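Local atomic coordinates of DUF5624 domain-containing protein (Legionella pneumophila subsp. pneumophila, PDB entry 4JX2), a protein that is of unknown function, a DUF5624-family protein of Legionella that is probably secreted. Residues T177-N191 / I419-R431. Numbering follows the deposited sequence.
Sequences TIHNMIDYACSMAGN and ISTYPNNNPVIQR
The ring of Y422 lies flat beneath the side chain of selenomethionine M181, whose CG stands 3.3 Å from the ring centroid, 10° off the normal, in a CH-pi contact. With chi1 near trans (-174°), the M181 chain leaves the helix so that CB and CG pass over this face, while its bent remainder brings SE in obliquely as a Met-aromatic contact. Y184 meets the same tyrosine at its rim, CD2 lying 3.6 Å from Y422 CD1; the two ring planes are inclined at 53°, an oblique pair. P423 CD packs against Y184 CD1, and the two phenols diverge to separate acceptors, Y422 OH bonding to the carbonyl of G410 and Y184 OH to that of I221. The tail 419-431, the extended C-terminal end of the chain, runs along one side of helix 175-197 within the helical part of the protein, fastened by side chains rather than by strand pairing. Midway, N426 ND2 bonds to D183 OD2 at 2.9 Å, approaching on the anti side of the carboxylate, and also to P423 O of its own segment from above that carbonyl's plane. Two acceptors therefore fix the rotation of the amide, whose OD1 lies at the edge of the Y184 ring. K152 forms a salt bridge with D183 OD1, tying the acid to helix 136-155 as well. Further along, S187 OG points to P427 O at a spacing too short to be trusted in detail, and Y219 OH reaches both S187 OG and N191 ND2. The N191 amide grips the backbone twice: OD1 accepts a nearly straight bond from Q430 N at 3.0 Å, and ND2 donates to V428 O. Between these bonds I429 lays its CD1 3.4 Å from C186 O and its CG2 against G190.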
loop_
_atom_site.group_PDB
_atom_site.type_symbol
_atom_site.label_atom_id
_atom_site.label_comp_id
_atom_site.label_asym_id
_atom_site.label_seq_id
_atom_site.Cartn_x
_atom_site.Cartn_y
_atom_site.Cartn_z
ATOM N N THR A 177 38.001 -10.067 -6.598
ATOM C CA THR A 177 36.887 -10.448 -7.472
ATOM C C THR A 177 36.024 -9.224 -7.811
ATOM O O THR A 177 35.735 -9.022 -8.991
ATOM C CB THR A 177 36.041 -11.531 -6.801
ATOM O OG1 THR A 177 36.897 -12.551 -6.284
ATOM C CG2 THR A 177 34.973 -12.117 -7.737
ATOM N N ILE A 178 35.632 -8.403 -6.790
ATOM C CA ILE A 178 34.840 -7.179 -6.970
ATOM C C ILE A 178 35.555 -6.229 -7.948
ATOM O O ILE A 178 34.910 -5.708 -8.873
ATOM C CB ILE A 178 34.527 -6.481 -5.616
ATOM C CG1 ILE A 178 33.653 -7.390 -4.736
ATOM C CG2 ILE A 178 33.847 -5.106 -5.831
ATOM C CD1 ILE A 178 33.464 -6.898 -3.374
ATOM N N HIS A 179 36.880 -6.039 -7.764
ATOM C CA HIS A 179 37.685 -5.182 -8.621
ATOM C C HIS A 179 37.637 -5.639 -10.085
ATOM O O HIS A 179 37.378 -4.821 -10.976
ATOM C CB HIS A 179 39.137 -5.125 -8.140
ATOM C CG HIS A 179 40.025 -4.424 -9.119
ATOM N ND1 HIS A 179 40.770 -5.129 -10.054
ATOM C CD2 HIS A 179 40.174 -3.101 -9.348
ATOM C CE1 HIS A 179 41.370 -4.214 -10.792
ATOM N NE2 HIS A 179 41.055 -2.979 -10.394
ATOM N N ASN A 180 37.920 -6.938 -10.324
ATOM C CA ASN A 180 37.943 -7.540 -11.658
ATOM C C ASN A 180 36.593 -7.461 -12.338
ATOM O O ASN A 180 36.521 -7.270 -13.559
ATOM C CB ASN A 180 38.380 -8.988 -11.580
ATOM C CG ASN A 180 39.812 -9.167 -11.178
ATOM O OD1 ASN A 180 40.658 -8.275 -11.322
ATOM N ND2 ASN A 180 40.111 -10.344 -10.686
HETATM N N MSE A 181 35.525 -7.601 -11.538
HETATM C CA MSE A 181 34.166 -7.554 -12.015
HETATM C C MSE A 181 33.801 -6.144 -12.527
HETATM O O MSE A 181 33.203 -6.046 -13.606
HETATM C CB MSE A 181 33.206 -8.007 -10.930
HETATM C CG MSE A 181 31.803 -8.095 -11.443
HETATM SE SE MSE A 181 30.550 -7.503 -10.161
HETATM C CE MSE A 181 30.965 -5.620 -10.305
ATOM N N ILE A 182 34.161 -5.066 -11.778
ATOM C CA ILE A 182 33.853 -3.699 -12.216
ATOM C C ILE A 182 34.682 -3.397 -13.483
ATOM O O ILE A 182 34.166 -2.799 -14.433
ATOM C CB ILE A 182 34.050 -2.655 -11.085
ATOM C CG1 ILE A 182 32.992 -2.857 -9.989
ATOM C CG2 ILE A 182 33.978 -1.211 -11.623
ATOM C CD1 ILE A 182 33.441 -2.568 -8.639
ATOM N N ASP A 183 35.937 -3.877 -13.521
ATOM C CA ASP A 183 36.802 -3.727 -14.685
ATOM C C ASP A 183 36.161 -4.424 -15.914
ATOM O O ASP A 183 35.997 -3.790 -16.962
ATOM C CB ASP A 183 38.193 -4.276 -14.384
ATOM C CG ASP A 183 39.198 -3.930 -15.460
ATOM O OD1 ASP A 183 39.537 -2.730 -15.598
ATOM O OD2 ASP A 183 39.613 -4.847 -16.199
ATOM N N TYR A 184 35.748 -5.698 -15.746
ATOM C CA TYR A 184 35.057 -6.522 -16.744
ATOM C C TYR A 184 33.762 -5.842 -17.237
ATOM O O TYR A 184 33.494 -5.811 -18.448
ATOM C CB TYR A 184 34.720 -7.912 -16.149
ATOM C CG TYR A 184 33.909 -8.784 -17.083
ATOM C CD1 TYR A 184 34.503 -9.413 -18.177
ATOM C CD2 TYR A 184 32.540 -8.969 -16.886
ATOM C CE1 TYR A 184 33.759 -10.213 -19.042
ATOM C CE2 TYR A 184 31.783 -9.762 -17.751
ATOM C CZ TYR A 184 32.403 -10.394 -18.818
ATOM O OH TYR A 184 31.669 -11.165 -19.680
ATOM N N ALA A 185 32.952 -5.328 -16.280
ATOM C CA ALA A 185 31.685 -4.657 -16.534
ATOM C C ALA A 185 31.891 -3.411 -17.384
ATOM O O ALA A 185 31.207 -3.253 -18.396
ATOM C CB ALA A 185 31.015 -4.299 -15.222
ATOM N N CYS A 186 32.863 -2.555 -17.016
ATOM C CA CYS A 186 33.177 -1.335 -17.768
ATOM C C CYS A 186 33.645 -1.677 -19.176
ATOM O O CYS A 186 33.171 -1.082 -20.145
ATOM C CB CYS A 186 34.206 -0.483 -17.033
ATOM S SG CYS A 186 33.606 0.209 -15.471
ATOM N N SER A 187 34.544 -2.662 -19.285
ATOM C CA SER A 187 35.100 -3.119 -20.554
ATOM C C SER A 187 33.982 -3.680 -21.477
ATOM O O SER A 187 33.916 -3.317 -22.653
ATOM C CB SER A 187 36.178 -4.168 -20.291
ATOM O OG SER A 187 36.811 -4.574 -21.493
HETATM N N MSE A 188 33.095 -4.527 -20.927
HETATM C CA MSE A 188 31.998 -5.129 -21.669
HETATM C C MSE A 188 31.014 -4.060 -22.168
HETATM O O MSE A 188 30.811 -3.949 -23.377
HETATM C CB MSE A 188 31.296 -6.159 -20.785
HETATM C CG MSE A 188 30.118 -6.809 -21.445
HETATM SE SE MSE A 188 29.446 -8.237 -20.331
HETATM C CE MSE A 188 28.468 -9.227 -21.669
ATOM N N ALA A 189 30.425 -3.278 -21.243
ATOM C CA ALA A 189 29.451 -2.218 -21.536
ATOM C C ALA A 189 30.027 -1.124 -22.422
ATOM O O ALA A 189 29.338 -0.665 -23.333
ATOM C CB ALA A 189 28.943 -1.610 -20.240
ATOM N N GLY A 190 31.272 -0.715 -22.148
ATOM C CA GLY A 190 31.984 0.298 -22.921
ATOM C C GLY A 190 32.173 -0.103 -24.367
ATOM O O GLY A 190 31.732 0.608 -25.272
ATOM N N ASN A 191 32.765 -1.276 -24.597
ATOM C CA ASN A 191 32.989 -1.758 -25.963
ATOM C C ASN A 191 31.683 -2.139 -26.671
ATOM O O ASN A 191 31.622 -2.050 -27.898
ATOM C CB ASN A 191 33.977 -2.893 -25.990
ATOM C CG ASN A 191 35.383 -2.427 -25.711
ATOM O OD1 ASN A 191 35.890 -1.481 -26.334
ATOM N ND2 ASN A 191 36.046 -3.098 -24.787
ATOM N N ILE A 419 33.936 -21.237 -16.752
ATOM C CA ILE A 419 34.405 -19.998 -16.106
ATOM C C ILE A 419 34.242 -20.140 -14.581
ATOM O O ILE A 419 33.222 -20.669 -14.112
ATOM C CB ILE A 419 33.638 -18.756 -16.675
ATOM C CG1 ILE A 419 33.875 -18.596 -18.201
ATOM C CG2 ILE A 419 34.004 -17.461 -15.930
ATOM C CD1 ILE A 419 32.723 -18.055 -18.990
ATOM N N SER A 420 35.233 -19.657 -13.813
ATOM C CA SER A 420 35.224 -19.735 -12.343
ATOM C C SER A 420 35.041 -18.354 -11.658
ATOM O O SER A 420 34.483 -18.283 -10.550
ATOM C CB SER A 420 36.504 -20.394 -11.838
ATOM O OG SER A 420 37.641 -19.872 -12.507
ATOM N N THR A 421 35.518 -17.273 -12.298
ATOM C CA THR A 421 35.408 -15.908 -11.765
ATOM C C THR A 421 35.498 -14.907 -12.923
ATOM O O THR A 421 35.671 -15.310 -14.075
ATOM C CB THR A 421 36.493 -15.675 -10.678
ATOM O OG1 THR A 421 36.219 -14.466 -9.969
ATOM C CG2 THR A 421 37.905 -15.663 -11.240
ATOM N N TYR A 422 35.420 -13.612 -12.614
ATOM C CA TYR A 422 35.582 -12.544 -13.603
ATOM C C TYR A 422 37.047 -12.402 -14.025
ATOM O O TYR A 422 37.923 -12.458 -13.154
ATOM C CB TYR A 422 35.081 -11.208 -13.035
ATOM C CG TYR A 422 33.592 -11.181 -12.818
ATOM C CD1 TYR A 422 32.722 -10.857 -13.860
ATOM C CD2 TYR A 422 33.040 -11.518 -11.584
ATOM C CE1 TYR A 422 31.340 -10.848 -13.672
ATOM C CE2 TYR A 422 31.660 -11.521 -11.387
ATOM C CZ TYR A 422 30.813 -11.193 -12.438
ATOM O OH TYR A 422 29.456 -11.194 -12.251
ATOM N N PRO A 423 37.336 -12.183 -15.336
ATOM C CA PRO A 423 38.737 -12.020 -15.785
ATOM C C PRO A 423 39.431 -10.794 -15.192
ATOM O O PRO A 423 38.757 -9.813 -14.867
ATOM C CB PRO A 423 38.592 -11.856 -17.302
ATOM C CG PRO A 423 37.300 -12.464 -17.627
ATOM C CD PRO A 423 36.418 -12.095 -16.487
ATOM N N ASN A 424 40.773 -10.843 -15.082
ATOM C CA ASN A 424 41.624 -9.782 -14.527
ATOM C C ASN A 424 42.053 -8.753 -15.591
ATOM O O ASN A 424 41.848 -7.553 -15.384
ATOM C CB ASN A 424 42.873 -10.379 -13.839
ATOM C CG ASN A 424 43.655 -11.358 -14.685
ATOM O OD1 ASN A 424 43.103 -12.207 -15.401
ATOM N ND2 ASN A 424 44.965 -11.250 -14.640
ATOM N N ASN A 425 42.655 -9.195 -16.704
ATOM C CA ASN A 425 43.073 -8.249 -17.746
ATOM C C ASN A 425 41.945 -8.137 -18.764
ATOM O O ASN A 425 41.671 -9.105 -19.491
ATOM C CB ASN A 425 44.437 -8.623 -18.397
ATOM C CG ASN A 425 44.648 -10.065 -18.843
ATOM O OD1 ASN A 425 43.788 -10.955 -18.696
ATOM N ND2 ASN A 425 45.820 -10.321 -19.410
ATOM N N ASN A 426 41.218 -6.993 -18.738
ATOM C CA ASN A 426 40.070 -6.792 -19.626
ATOM C C ASN A 426 40.373 -5.734 -20.680
ATOM O O ASN A 426 41.065 -4.748 -20.388
ATOM C CB ASN A 426 38.816 -6.470 -18.855
ATOM C CG ASN A 426 38.400 -7.629 -17.984
ATOM O OD1 ASN A 426 38.033 -8.711 -18.469
ATOM N ND2 ASN A 426 38.526 -7.458 -16.677
ATOM N N PRO A 427 39.921 -5.973 -21.937
ATOM C CA PRO A 427 40.248 -5.033 -23.023
ATOM C C PRO A 427 39.896 -3.589 -22.702
ATOM O O PRO A 427 38.889 -3.324 -22.050
ATOM C CB PRO A 427 39.416 -5.542 -24.202
ATOM C CG PRO A 427 39.122 -6.951 -23.898
ATOM C CD PRO A 427 39.108 -7.109 -22.425
ATOM N N VAL A 428 40.728 -2.654 -23.152
ATOM C CA VAL A 428 40.453 -1.236 -22.933
ATOM C C VAL A 428 39.208 -0.840 -23.746
ATOM O O VAL A 428 38.870 -1.516 -24.724
ATOM C CB VAL A 428 41.677 -0.326 -23.255
ATOM C CG1 VAL A 428 42.817 -0.576 -22.274
ATOM C CG2 VAL A 428 42.144 -0.477 -24.703
ATOM N N ILE A 429 38.525 0.236 -23.339
ATOM C CA ILE A 429 37.357 0.708 -24.078
ATOM C C ILE A 429 37.876 1.496 -25.294
ATOM O O ILE A 429 38.522 2.541 -25.131
ATOM C CB ILE A 429 36.379 1.514 -23.194
ATOM C CG1 ILE A 429 35.832 0.641 -22.043
ATOM C CG2 ILE A 429 35.253 2.064 -24.038
ATOM C CD1 ILE A 429 35.462 1.390 -20.798
ATOM N N GLN A 430 37.646 0.951 -26.504
ATOM C CA GLN A 430 38.063 1.571 -27.760
ATOM C C GLN A 430 36.924 2.415 -28.317
ATOM O O GLN A 430 35.946 1.854 -28.807
ATOM C CB GLN A 430 38.489 0.490 -28.776
ATOM C CG GLN A 430 39.989 0.247 -28.829
ATOM C CD GLN A 430 40.432 0.010 -30.242
ATOM O OE1 GLN A 430 40.216 0.844 -31.137
ATOM N NE2 GLN A 430 41.067 -1.133 -30.476
ATOM N N ARG A 431 37.032 3.751 -28.217
ATOM C CA ARG A 431 36.013 4.677 -28.713
ATOM C C ARG A 431 36.222 4.980 -30.199
ATOM O O ARG A 431 36.225 4.067 -31.029
ATOM C CB ARG A 431 36.036 5.971 -27.893
#